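Local coordinates for alcohol dehydrogenase, zinc-containing (Streptococcus pneumoniae serotype 2, PDB 5YLN), which probably oxidises alcohols to aldehydes or ketones with NAD+ as the electron acceptor, using bound zinc as other zinc-containing alcohol dehydrogenases do, at residues A[142-147]-A[308-313]; A[202-207]-A[221-226]; A[324-329]-A[349-354]; A[75-80]-A[132-137]. One frame throughout, in Å; residues are numbered along the deposited sequence.

Interaction 1 (A[142-147]-A[308-313])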
loop_
_atom_site.group_PDB
_atom_site.type_symbol
_atom_site.label_atom_id
_atom_site.label_comp_id
_atom_site.label_asym_id
_atom_site.label_seq_id
_atom_site.Cartn_x
_atom_site.Cartn_y
_atom_site.Cartn_z
ATOM N N GLU A 142 -14.560 26.663 -22.101
ATOM C CA GLU A 142 -15.913 27.197 -22.258
ATOM C C GLU A 142 -16.958 26.112 -22.477
ATOM O O GLU A 142 -18.153 26.409 -22.434
ATOM C CB GLU A 142 -15.972 28.193 -23.422
ATOM C CG GLU A 142 -15.118 29.444 -23.240
ATOM C CD GLU A 142 -15.431 30.526 -24.265
ATOM O OE1 GLU A 142 -16.603 30.613 -24.697
ATOM O OE2 GLU A 142 -14.507 31.285 -24.639
ATOM N N ASP A 143 -16.541 24.867 -22.698
ATOM C CA ASP A 143 -17.478 23.785 -22.981
ATOM C C ASP A 143 -18.116 23.201 -21.722
ATOM O O ASP A 143 -19.137 22.507 -21.819
ATOM C CB ASP A 143 -16.754 22.678 -23.757
ATOM C CG ASP A 143 -17.695 21.600 -24.268
ATOM O OD1 ASP A 143 -18.870 21.920 -24.559
ATOM O OD2 ASP A 143 -17.255 20.433 -24.368
ATOM N N LEU A 144 -17.546 23.452 -20.551
ATOM C CA LEU A 144 -18.006 22.811 -19.334
ATOM C C LEU A 144 -18.898 23.744 -18.526
ATOM O O LEU A 144 -18.707 24.962 -18.500
ATOM C CB LEU A 144 -16.818 22.343 -18.487
ATOM C CG LEU A 144 -15.974 21.200 -19.065
ATOM C CD1 LEU A 144 -14.938 20.708 -18.057
ATOM C CD2 LEU A 144 -16.861 20.051 -19.541
ATOM N N SER A 145 -19.887 23.148 -17.873
ATOM C CA SER A 145 -20.772 23.866 -16.969
ATOM C C SER A 145 -20.053 24.228 -15.667
ATOM O O SER A 145 -19.137 23.530 -15.217
ATOM C CB SER A 145 -22.002 23.017 -16.655
ATOM O OG SER A 145 -21.630 21.925 -15.825
ATOM N N ASP A 146 -20.495 25.338 -15.065
ATOM C CA ASP A 146 -19.957 25.791 -13.782
ATOM C C ASP A 146 -20.054 24.700 -12.721
ATOM O O ASP A 146 -19.117 24.494 -11.949
ATOM C CB ASP A 146 -20.706 27.038 -13.317
ATOM C CG ASP A 146 -20.336 28.300 -14.113
ATOM O OD1 ASP A 146 -19.526 28.232 -15.069
ATOM O OD2 ASP A 146 -20.856 29.380 -13.752
ATOM N N GLU A 147 -21.168 23.969 -12.698
ATOM C CA GLU A 147 -21.354 22.937 -11.687
ATOM C C GLU A 147 -20.326 21.829 -11.844
ATOM O O GLU A 147 -19.825 21.293 -10.851
ATOM C CB GLU A 147 -22.772 22.370 -11.766
ATOM C CG GLU A 147 -23.869 23.343 -11.338
ATOM C CD GLU A 147 -24.064 24.491 -12.318
ATOM O OE1 GLU A 147 -24.048 25.655 -11.868
ATOM O OE2 GLU A 147 -24.216 24.233 -13.533
ATOM N N ALA A 308 -10.555 14.824 -20.139
ATOM C CA ALA A 308 -11.512 13.727 -20.110
ATOM C C ALA A 308 -12.952 14.178 -19.827
ATOM O O ALA A 308 -13.834 13.315 -19.821
ATOM C CB ALA A 308 -11.074 12.671 -19.078
ATOM N N LEU A 309 -13.217 15.474 -19.610
ATOM C CA LEU A 309 -14.575 15.980 -19.414
ATOM C C LEU A 309 -15.106 16.780 -20.593
ATOM O O LEU A 309 -16.310 16.743 -20.852
ATOM C CB LEU A 309 -14.654 16.866 -18.160
ATOM C CG LEU A 309 -14.549 16.223 -16.779
ATOM C CD1 LEU A 309 -14.925 17.245 -15.724
ATOM C CD2 LEU A 309 -15.397 14.946 -16.678
ATOM N N GLU A 310 -14.247 17.555 -21.269
ATOM C CA GLU A 310 -14.665 18.264 -22.476
ATOM C C GLU A 310 -15.159 17.295 -23.538
ATOM O O GLU A 310 -15.970 17.669 -24.393
ATOM C CB GLU A 310 -13.505 19.091 -23.037
ATOM C CG GLU A 310 -12.835 20.038 -22.049
ATOM C CD GLU A 310 -11.513 20.578 -22.584
ATOM O OE1 GLU A 310 -11.405 20.765 -23.817
ATOM O OE2 GLU A 310 -10.581 20.804 -21.781
ATOM N N SER A 311 -14.669 16.058 -23.499
ATOM C CA SER A 311 -15.127 14.973 -24.352
ATOM C C SER A 311 -16.430 14.348 -23.875
ATOM O O SER A 311 -16.972 13.485 -24.571
ATOM C CB SER A 311 -14.051 13.892 -24.419
ATOM O OG SER A 311 -13.948 13.208 -23.177
ATOM N N HIS A 312 -16.917 14.732 -22.696
ATOM C CA HIS A 312 -18.199 14.263 -22.162
ATOM C C HIS A 312 -18.231 12.748 -21.977
ATOM O O HIS A 312 -19.243 12.098 -22.240
ATOM C CB HIS A 312 -19.361 14.741 -23.033
ATOM C CG HIS A 312 -19.495 16.231 -23.071
ATOM N ND1 HIS A 312 -19.952 16.962 -21.994
ATOM C CD2 HIS A 312 -19.199 17.130 -24.039
ATOM C CE1 HIS A 312 -19.944 18.247 -22.302
ATOM N NE2 HIS A 312 -19.494 18.375 -23.537
ATOM N N LYS A 313 -17.120 12.184 -21.494
ATOM C CA LYS A 313 -17.120 10.786 -21.067
ATOM C C LYS A 313 -18.089 10.579 -19.905
ATOM O O LYS A 313 -19.071 9.834 -20.020
ATOM C CB LYS A 313 -15.700 10.340 -20.690
ATOM C CG LYS A 313 -14.682 10.440 -21.826
ATOM C CD LYS A 313 -15.183 9.728 -23.072
ATOM C CE LYS A 313 -14.676 10.402 -24.334
ATOM N NZ LYS A 313 -15.206 9.803 -25.594
#

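Interaction 2 (A[202-207]-A[221-226])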
loop_
_atom_site.group_PDB
_atom_site.type_symbol
_atom_site.label_atom_id
_atom_site.label_comp_id
_atom_site.label_asym_id
_atom_site.label_seq_id
_atom_site.Cartn_x
_atom_site.Cartn_y
_atom_site.Cartn_z
ATOM N N VAL A 202 -21.476 -0.178 -1.955
ATOM C CA VAL A 202 -21.856 -0.699 -0.644
ATOM C C VAL A 202 -22.197 0.483 0.250
ATOM O O VAL A 202 -21.412 1.435 0.344
ATOM C CB VAL A 202 -20.728 -1.551 -0.028
ATOM C CG1 VAL A 202 -21.158 -2.141 1.333
ATOM C CG2 VAL A 202 -20.349 -2.650 -0.985
ATOM N N ASP A 203 -23.374 0.426 0.883
ATOM C CA ASP A 203 -23.861 1.475 1.774
ATOM C C ASP A 203 -25.028 0.915 2.596
ATOM O O ASP A 203 -25.545 -0.171 2.320
ATOM C CB ASP A 203 -24.257 2.721 0.966
ATOM C CG ASP A 203 -24.323 3.982 1.812
ATOM O OD1 ASP A 203 -25.143 4.021 2.752
ATOM O OD2 ASP A 203 -23.559 4.932 1.543
ATOM N N LEU A 204 -25.428 1.666 3.626
ATOM C CA LEU A 204 -26.605 1.335 4.435
ATOM C C LEU A 204 -27.892 1.895 3.841
ATOM O O LEU A 204 -28.936 1.244 3.903
ATOM C CB LEU A 204 -26.440 1.867 5.863
ATOM C CG LEU A 204 -25.107 1.600 6.576
ATOM C CD1 LEU A 204 -24.920 2.542 7.763
ATOM C CD2 LEU A 204 -25.000 0.147 7.029
ATOM N N ASP A 205 -27.814 3.084 3.247
ATOM C CA ASP A 205 -28.965 3.825 2.734
ATOM C C ASP A 205 -29.323 3.355 1.325
ATOM O O ASP A 205 -28.511 3.475 0.395
ATOM C CB ASP A 205 -28.620 5.314 2.741
ATOM C CG ASP A 205 -29.720 6.198 2.186
ATOM O OD1 ASP A 205 -30.609 5.715 1.457
ATOM O OD2 ASP A 205 -29.676 7.412 2.480
ATOM N N ASP A 206 -30.558 2.873 1.154
ATOM C CA ASP A 206 -30.970 2.399 -0.162
ATOM C C ASP A 206 -31.164 3.541 -1.158
ATOM O O ASP A 206 -31.000 3.333 -2.368
ATOM C CB ASP A 206 -32.248 1.576 -0.066
ATOM C CG ASP A 206 -32.632 0.970 -1.397
ATOM O OD1 ASP A 206 -31.859 0.119 -1.897
ATOM O OD2 ASP A 206 -33.687 1.358 -1.949
ATOM N N ASN A 207 -31.509 4.741 -0.680
ATOM C CA ASN A 207 -31.634 5.884 -1.583
ATOM C C ASN A 207 -30.299 6.205 -2.236
ATOM O O ASN A 207 -30.221 6.438 -3.449
ATOM C CB ASN A 207 -32.173 7.102 -0.831
ATOM C CG ASN A 207 -33.651 6.963 -0.462
ATOM O OD1 ASN A 207 -34.350 6.101 -0.995
ATOM N ND2 ASN A 207 -34.133 7.825 0.438
ATOM N N VAL A 221 -24.959 -3.316 -2.860
ATOM C CA VAL A 221 -24.979 -4.232 -1.726
ATOM C C VAL A 221 -25.272 -3.400 -0.494
ATOM O O VAL A 221 -24.564 -2.426 -0.230
ATOM C CB VAL A 221 -23.647 -4.982 -1.560
ATOM C CG1 VAL A 221 -23.664 -5.819 -0.286
ATOM C CG2 VAL A 221 -23.367 -5.849 -2.787
ATOM N N ASN A 222 -26.323 -3.754 0.239
ATOM C CA ASN A 222 -26.665 -3.041 1.459
ATOM C C ASN A 222 -25.876 -3.659 2.608
ATOM O O ASN A 222 -25.919 -4.876 2.817
ATOM C CB ASN A 222 -28.170 -3.099 1.720
ATOM C CG ASN A 222 -28.629 -2.049 2.726
ATOM O OD1 ASN A 222 -28.086 -1.942 3.819
ATOM N ND2 ASN A 222 -29.601 -1.245 2.336
ATOM N N SER A 223 -25.140 -2.830 3.341
ATOM C CA SER A 223 -24.244 -3.317 4.380
ATOM C C SER A 223 -24.926 -3.442 5.738
ATOM O O SER A 223 -24.235 -3.549 6.757
ATOM C CB SER A 223 -23.021 -2.407 4.486
ATOM O OG SER A 223 -23.417 -1.052 4.582
ATOM N N SER A 224 -26.260 -3.441 5.773
ATOM C CA SER A 224 -26.962 -3.473 7.053
ATOM C C SER A 224 -26.674 -4.760 7.815
ATOM O O SER A 224 -26.454 -4.733 9.031
ATOM C CB SER A 224 -28.459 -3.293 6.832
ATOM O OG SER A 224 -28.712 -1.974 6.385
ATOM N N ASP A 225 -26.679 -5.898 7.119
ATOM C CA ASP A 225 -26.147 -7.147 7.641
ATOM C C ASP A 225 -24.733 -7.293 7.084
ATOM O O ASP A 225 -24.567 -7.792 5.962
ATOM C CB ASP A 225 -27.026 -8.338 7.232
ATOM C CG ASP A 225 -26.582 -9.670 7.863
ATOM O OD1 ASP A 225 -25.372 -9.887 8.097
ATOM O OD2 ASP A 225 -27.457 -10.527 8.101
ATOM N N PRO A 226 -23.692 -6.887 7.824
ATOM C CA PRO A 226 -22.323 -6.931 7.267
ATOM C C PRO A 226 -21.922 -8.306 6.751
ATOM O O PRO A 226 -21.335 -8.410 5.664
ATOM C CB PRO A 226 -21.446 -6.495 8.453
ATOM C CG PRO A 226 -22.405 -5.800 9.439
ATOM C CD PRO A 226 -23.723 -6.488 9.247
#

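Interaction 3 (A[324-329]-A[349-354])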
loop_
_atom_site.group_PDB
_atom_site.type_symbol
_atom_site.label_atom_id
_atom_site.label_comp_id
_atom_site.label_asym_id
_atom_site.label_seq_id
_atom_site.Cartn_x
_atom_site.Cartn_y
_atom_site.Cartn_z
ATOM N N PHE A 324 -27.841 27.473 -4.033
ATOM C CA PHE A 324 -28.064 28.538 -3.063
ATOM C C PHE A 324 -27.266 29.774 -3.456
ATOM O O PHE A 324 -26.272 29.708 -4.191
ATOM C CB PHE A 324 -27.669 28.149 -1.619
ATOM C CG PHE A 324 -28.361 26.918 -1.097
ATOM C CD1 PHE A 324 -27.825 25.658 -1.333
ATOM C CD2 PHE A 324 -29.542 27.016 -0.352
ATOM C CE1 PHE A 324 -28.448 24.519 -0.852
ATOM C CE2 PHE A 324 -30.178 25.869 0.138
ATOM C CZ PHE A 324 -29.616 24.615 -0.126
ATOM N N LYS A 325 -27.710 30.901 -2.921
ATOM C CA LYS A 325 -27.000 32.163 -2.982
ATOM C C LYS A 325 -26.003 32.219 -1.836
ATOM O O LYS A 325 -26.232 31.647 -0.766
ATOM C CB LYS A 325 -27.983 33.342 -2.893
ATOM C CG LYS A 325 -28.926 33.489 -4.101
ATOM C CD LYS A 325 -29.892 34.678 -3.950
ATOM C CE LYS A 325 -30.862 34.737 -5.145
ATOM N NZ LYS A 325 -31.983 35.743 -4.999
ATOM N N LEU A 326 -24.889 32.919 -2.071
ATOM C CA LEU A 326 -23.877 33.079 -1.027
ATOM C C LEU A 326 -24.479 33.680 0.243
ATOM O O LEU A 326 -24.182 33.226 1.355
ATOM C CB LEU A 326 -22.706 33.925 -1.554
ATOM C CG LEU A 326 -21.538 34.327 -0.639
ATOM C CD1 LEU A 326 -21.006 33.142 0.177
ATOM C CD2 LEU A 326 -20.406 34.957 -1.465
ATOM N N SER A 327 -25.354 34.677 0.100
ATOM C CA SER A 327 -25.972 35.284 1.274
ATOM C C SER A 327 -26.870 34.306 2.014
ATOM O O SER A 327 -27.249 34.571 3.158
ATOM C CB SER A 327 -26.780 36.509 0.871
ATOM O OG SER A 327 -27.675 36.161 -0.161
ATOM N N GLU A 328 -27.228 33.188 1.386
ATOM C CA GLU A 328 -28.001 32.152 2.051
ATOM C C GLU A 328 -27.134 30.935 2.372
ATOM O O GLU A 328 -27.635 29.812 2.438
ATOM C CB GLU A 328 -29.209 31.756 1.199
ATOM C CG GLU A 328 -30.164 32.918 0.842
ATOM C CD GLU A 328 -31.027 33.410 2.025
ATOM O OE1 GLU A 328 -30.877 32.880 3.147
ATOM O OE2 GLU A 328 -31.864 34.329 1.831
ATOM N N ILE A 329 -25.830 31.149 2.583
ATOM C CA ILE A 329 -24.926 30.032 2.834
ATOM C C ILE A 329 -25.314 29.258 4.096
ATOM O O ILE A 329 -25.138 28.035 4.145
ATOM C CB ILE A 329 -23.472 30.535 2.895
ATOM C CG1 ILE A 329 -22.523 29.355 3.016
ATOM C CG2 ILE A 329 -23.299 31.509 4.063
ATOM C CD1 ILE A 329 -21.189 29.544 2.321
ATOM N N ILE A 349 -23.140 27.039 -4.528
ATOM C CA ILE A 349 -23.393 28.326 -3.899
ATOM C C ILE A 349 -22.866 29.409 -4.829
ATOM O O ILE A 349 -21.674 29.416 -5.150
ATOM C CB ILE A 349 -22.731 28.418 -2.516
ATOM C CG1 ILE A 349 -23.243 27.295 -1.602
ATOM C CG2 ILE A 349 -23.027 29.778 -1.892
ATOM C CD1 ILE A 349 -22.307 26.977 -0.459
ATOM N N GLU A 350 -23.742 30.326 -5.242
ATOM C CA GLU A 350 -23.420 31.344 -6.236
ATOM C C GLU A 350 -23.299 32.713 -5.580
ATOM O O GLU A 350 -24.158 33.099 -4.785
ATOM C CB GLU A 350 -24.480 31.397 -7.338
ATOM C CG GLU A 350 -24.036 32.222 -8.525
ATOM C CD GLU A 350 -25.069 32.261 -9.624
ATOM O OE1 GLU A 350 -26.175 31.708 -9.436
ATOM O OE2 GLU A 350 -24.768 32.850 -10.680
ATOM N N ASN A 351 -22.251 33.449 -5.942
ATOM C CA ASN A 351 -21.962 34.760 -5.360
ATOM C C ASN A 351 -22.955 35.780 -5.918
ATOM O O ASN A 351 -22.761 36.341 -7.002
ATOM C CB ASN A 351 -20.521 35.172 -5.642
ATOM C CG ASN A 351 -20.153 36.515 -5.012
ATOM O OD1 ASN A 351 -21.014 37.230 -4.472
ATOM N ND2 ASN A 351 -18.883 36.866 -5.085
ATOM N N ASP A 352 -24.015 36.038 -5.160
ATOM C CA ASP A 352 -25.029 37.019 -5.514
ATOM C C ASP A 352 -24.727 38.393 -4.933
ATOM O O ASP A 352 -25.573 39.282 -5.027
ATOM C CB ASP A 352 -26.413 36.556 -5.032
ATOM C CG ASP A 352 -26.490 36.417 -3.503
ATOM O OD1 ASP A 352 -25.450 36.066 -2.896
ATOM O OD2 ASP A 352 -27.579 36.650 -2.909
ATOM N N ILE A 353 -23.555 38.585 -4.333
ATOM C CA ILE A 353 -23.243 39.808 -3.600
ATOM C C ILE A 353 -22.298 40.706 -4.383
ATOM O O ILE A 353 -22.519 41.913 -4.462
ATOM C CB ILE A 353 -22.662 39.470 -2.204
ATOM C CG1 ILE A 353 -23.674 38.669 -1.372
ATOM C CG2 ILE A 353 -22.262 40.760 -1.455
ATOM C CD1 ILE A 353 -23.147 38.167 -0.030
ATOM N N SER A 354 -21.259 40.135 -4.983
ATOM C CA SER A 354 -20.191 40.937 -5.556
ATOM C C SER A 354 -20.599 41.553 -6.895
ATOM O O SER A 354 -21.348 40.959 -7.677
ATOM C CB SER A 354 -18.934 40.089 -5.745
ATOM O OG SER A 354 -18.483 39.510 -4.525
#

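Interaction 4 (A[75-80]-A[132-137])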
loop_
_atom_site.group_PDB
_atom_site.type_symbol
_atom_site.label_atom_id
_atom_site.label_comp_id
_atom_site.label_asym_id
_atom_site.label_seq_id
_atom_site.Cartn_x
_atom_site.Cartn_y
_atom_site.Cartn_z
ATOM N N GLU A 75 3.175 40.931 -9.234
ATOM C CA GLU A 75 4.208 41.153 -10.250
ATOM C C GLU A 75 4.790 39.856 -10.787
ATOM O O GLU A 75 5.242 39.835 -11.935
ATOM C CB GLU A 75 5.332 42.029 -9.690
ATOM C CG GLU A 75 4.858 43.339 -9.078
ATOM C CD GLU A 75 5.987 44.343 -8.866
ATOM O OE1 GLU A 75 5.740 45.548 -9.076
ATOM O OE2 GLU A 75 7.114 43.936 -8.496
ATOM N N GLY A 76 4.776 38.780 -10.003
ATOM C CA GLY A 76 5.357 37.516 -10.405
ATOM C C GLY A 76 4.401 36.538 -11.047
ATOM O O GLY A 76 4.778 35.377 -11.232
ATOM N N VAL A 77 3.185 36.953 -11.392
ATOM C CA VAL A 77 2.207 36.061 -12.008
ATOM C C VAL A 77 2.234 36.296 -13.506
ATOM O O VAL A 77 2.045 37.426 -13.964
ATOM C CB VAL A 77 0.792 36.288 -11.453
ATOM C CG1 VAL A 77 -0.215 35.424 -12.230
ATOM C CG2 VAL A 77 0.755 35.980 -9.966
ATOM N N SER A 78 2.418 35.238 -14.286
ATOM C CA SER A 78 2.655 35.446 -15.705
ATOM C C SER A 78 1.587 34.865 -16.603
ATOM O O SER A 78 1.363 35.402 -17.693
ATOM C CB SER A 78 4.021 34.870 -16.106
ATOM O OG SER A 78 4.089 33.481 -15.863
ATOM N N ASN A 79 0.909 33.805 -16.177
ATOM C CA ASN A 79 -0.020 33.106 -17.047
ATOM C C ASN A 79 -1.480 33.425 -16.738
ATOM O O ASN A 79 -2.377 32.812 -17.330
ATOM C CB ASN A 79 0.226 31.598 -16.964
ATOM C CG ASN A 79 1.628 31.198 -17.458
ATOM O OD1 ASN A 79 2.169 31.799 -18.391
ATOM N ND2 ASN A 79 2.221 30.204 -16.809
ATOM N N PHE A 80 -1.745 34.359 -15.825
ATOM C CA PHE A 80 -3.113 34.792 -15.547
ATOM C C PHE A 80 -3.136 36.306 -15.426
ATOM O O PHE A 80 -2.139 36.928 -15.052
ATOM C CB PHE A 80 -3.672 34.140 -14.269
ATOM C CG PHE A 80 -3.782 32.624 -14.342
ATOM C CD1 PHE A 80 -2.726 31.811 -13.936
ATOM C CD2 PHE A 80 -4.946 32.018 -14.810
ATOM C CE1 PHE A 80 -2.822 30.419 -14.017
ATOM C CE2 PHE A 80 -5.050 30.630 -14.890
ATOM C CZ PHE A 80 -3.974 29.825 -14.499
ATOM N N HIS A 132 0.499 31.316 -4.984
ATOM C CA HIS A 132 1.066 30.586 -6.126
ATOM C C HIS A 132 0.061 30.430 -7.258
ATOM O O HIS A 132 -0.231 29.319 -7.713
ATOM C CB HIS A 132 1.585 29.224 -5.691
ATOM C CG HIS A 132 2.598 29.297 -4.596
ATOM N ND1 HIS A 132 3.772 30.009 -4.718
ATOM C CD2 HIS A 132 2.604 28.766 -3.349
ATOM C CE1 HIS A 132 4.460 29.912 -3.592
ATOM N NE2 HIS A 132 3.776 29.158 -2.749
ATOM N N ALA A 133 -0.469 31.568 -7.717
ATOM C CA ALA A 133 -1.591 31.553 -8.654
ATOM C C ALA A 133 -1.251 30.802 -9.933
ATOM O O ALA A 133 -2.106 30.107 -10.494
ATOM C CB ALA A 133 -2.023 32.982 -8.980
ATOM N N ASP A 134 -0.014 30.941 -10.426
ATOM C CA ASP A 134 0.355 30.269 -11.669
ATOM C C ASP A 134 0.227 28.754 -11.553
ATOM O O ASP A 134 -0.012 28.073 -12.560
ATOM C CB ASP A 134 1.776 30.657 -12.077
ATOM C CG ASP A 134 1.818 31.913 -12.927
ATOM O OD1 ASP A 134 0.851 32.148 -13.665
ATOM O OD2 ASP A 134 2.813 32.666 -12.863
ATOM N N ASN A 135 0.375 28.202 -10.344
ATOM C CA ASN A 135 0.294 26.760 -10.159
ATOM C C ASN A 135 -0.967 26.304 -9.438
ATOM O O ASN A 135 -1.161 25.100 -9.258
ATOM C CB ASN A 135 1.532 26.252 -9.410
ATOM C CG ASN A 135 2.817 26.636 -10.096
ATOM O OD1 ASN A 135 3.173 26.068 -11.124
ATOM N ND2 ASN A 135 3.520 27.601 -9.540
ATOM N N THR A 136 -1.835 27.226 -9.033
ATOM C CA THR A 136 -3.050 26.877 -8.312
ATOM C C THR A 136 -4.311 27.120 -9.126
ATOM O O THR A 136 -5.338 26.490 -8.853
ATOM C CB THR A 136 -3.095 27.664 -6.987
ATOM O OG1 THR A 136 -1.889 27.379 -6.262
ATOM C CG2 THR A 136 -4.320 27.305 -6.098
ATOM N N LEU A 137 -4.248 27.972 -10.145
ATOM C CA LEU A 137 -5.390 28.306 -10.988
ATOM C C LEU A 137 -5.320 27.552 -12.314
ATOM O O LEU A 137 -4.238 27.240 -12.809
ATOM C CB LEU A 137 -5.431 29.812 -11.258
ATOM C CG LEU A 137 -5.513 30.740 -10.050
ATOM C CD1 LEU A 137 -5.572 32.202 -10.504
ATOM C CD2 LEU A 137 -6.745 30.393 -9.235
#

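Interaction 1 (A[142-147]-A[308-313])
Asp-143 and Leu-144 reach from the loop before helix 146-151 to the C-terminal end of helix 302-310, the helix that follows the last strand of the Rossmann-type sheet. The contact is small and lies at the surface. Leu-144 supplies its apolar part: CD1 packs on CB of Leu-309 at 3.9 Å, while CD2 comes against the backbone, 3.6 Å from Leu-309 O. With CG opposite the carbonyl carbon (chi1 -68°), the branched end of Leu-144 is carried to the helix, and the two leucine side chains cross at about a right angle.

Asp-143 forms the polar half. Its CG lies trans to the backbone N (chi1 -172°), which sends the carboxylate to meet His-312 arriving from the opposite direction. The carboxylate stands nearly perpendicular to the imidazole. At His-312 the backbone leaves helical geometry, with positive phi; its backbone N bonds to Leu-309 O at 2.8 Å, and that same carbonyl oxygen lies over one face of its ring, offset toward the rim. The link from NE2 of His-312 to OD2 of Asp-143 is weak, 3.2 Å long and bent to 125°. The nearby carboxylate may favour the protonated imidazole.

Next along the chain, Ser-145 OG caps Ala-148 N, and Asp-146 forms salt bridges with Lys-38 and Lys-85. Asp-143 OD2 also lies 3.0 Å from Glu-310 O, a close approach of two acceptors.

Interaction 2 (A[202-207]-A[221-226])
Val-202 and Val-221 lie side by side and point to the same face of the sheet, CG2 of Val-202 resting 4.1 Å from CB of Val-221. The other branch, CG1, is trans to the backbone N (chi1 -178°) and reaches forward to CB of Ser-223 at 3.7 Å. Ile-233 of helix 226-236 touches both valines. Between the parallel strands, Asp-203 N donates to Val-221 O, and Ser-223 N returns a bond to Asp-203 O at 2.9 Å.

The pair closes a beta-alpha-beta unit of the Rossmann fold, in which helix 206-214 carries the chain from strand 198-203 to strand 219-222. Asp-203 ends the inner strand: OD2 accepts from Ser-180 N in the glycine-rich turn, and OD1 takes Asp-205 N in an Asx turn and pairs with Arg-208. An acidic residue here commonly holds the adenosine ribose in NAD-dependent relatives.

On the face opposite the valines, the Asn-222 side chain swings back across the strand ends. Its ND2 makes a weak bond to Leu-204 O at 3.0 Å, while OD1 is fixed by both N and OG of Ser-224. Leu-204 bends over the end of the pair, its CD2 3.2 Å from Ser-223 OG.

Interaction 3 (A[324-329]-A[349-354])
The carboxylate of Asp-352 has the aliphatic chain of Lys-325 laid over one face, CB of Lys-325 standing 3.5 Å from CG of Asp-352, and Ser-327 at its edge. A chi1 of 62°, with CG between the backbone N and the carbonyl carbon, turns this carboxylate onto Ser-327. OD2 uses its syn lone pair to accept from Ser-327 OG at 2.8 Å, and OD1 takes a weak bond from Ser-327 N. The lysine crosses at about a right angle, leaving Lys-325 NZ 5.0 Å from Asp-352 OD2, too far for a salt bridge.

In the Asn-351 amide, CD2 of Leu-326 covers one face, 3.9 Å from CG of Asn-351. OD1 accepts from Ile-353 N, slightly tilted from the plane and closing an Asx turn, and from Ser-354 N above it; ND2 donates in plane to Ser-354 OG and also bonds to Ile-36 O.

Between the strands, Glu-350 N bonds to Phe-324 O and Leu-326 N to Glu-350 O. Ile-349 CG2 packs on Leu-326 CA at 3.5 Å.

Helices 329-337 and 339-342 connect these parallel strands, 322-325 and 347-350; the latter pairs antiparallel with 33-39, and helix 329-337 packs on Phe-324 and Ile-349 through Ala-332.

Interaction 4 (A[75-80]-A[132-137])
Phe-80 points its CB toward the short helix 133-136, and with CG opposite the carbonyl carbon (chi1 -63°) the ring slides in against the chain there. At one edge, CD1 comes to 3.6 Å from Asp-134 OD1, near the ring plane. CE1 lies 3.6 Å from Ala-133 O, and the tip, CZ, 3.1 Å from Leu-137 O. CE2 and CZ both meet Leu-137 CB, which sits over one ring face in a CH-pi contact, 3.8 Å from the Phe-80 centroid and 21° off its normal. His-139 stacks on the Phe-80 ring as well.

This packing joins the loop between strands 66-72 and 85-88 to the helical turn ahead of strand 137-139 within the GroES-like domain. Val-86 touches both Phe-80 and Leu-137.

Asp-134 clasps the loop with both oxygens. OD2 receives Ser-78 N at 3.0 Å on its syn lone pair, and OD1 receives Asn-79 N at 3.0 Å, also from the syn side but tilted from the carboxylate plane. Two successive backbone N-H groups thereby fix the rotation of the carboxylate, and Ser-78 OG adds a weak bond to OD2.

Overall arrangement
Interaction 4 closes first along the chain, bringing 132-137 back to 75-80 within the GroES-like part, around the excursion that contains the four-cysteine zinc site. Only after it does interaction 1 open, at 142-147; it closes at 308-313, where helix 302-310, which follows the last strand of the Rossmann sheet, returns to the loop between strand 137-139 and helix 146-151. Nested inside that long loop, interaction 2 joins neighbouring strands at the edge of the Rossmann sheet, about 45 Å centre to centre from interaction 4. Interaction 3 follows in series, closing a short loop around helices 329-337 and 339-342 within the mixed sheet. Interactions 1 and 3 come nearest, their closest atoms about 6 Å apart.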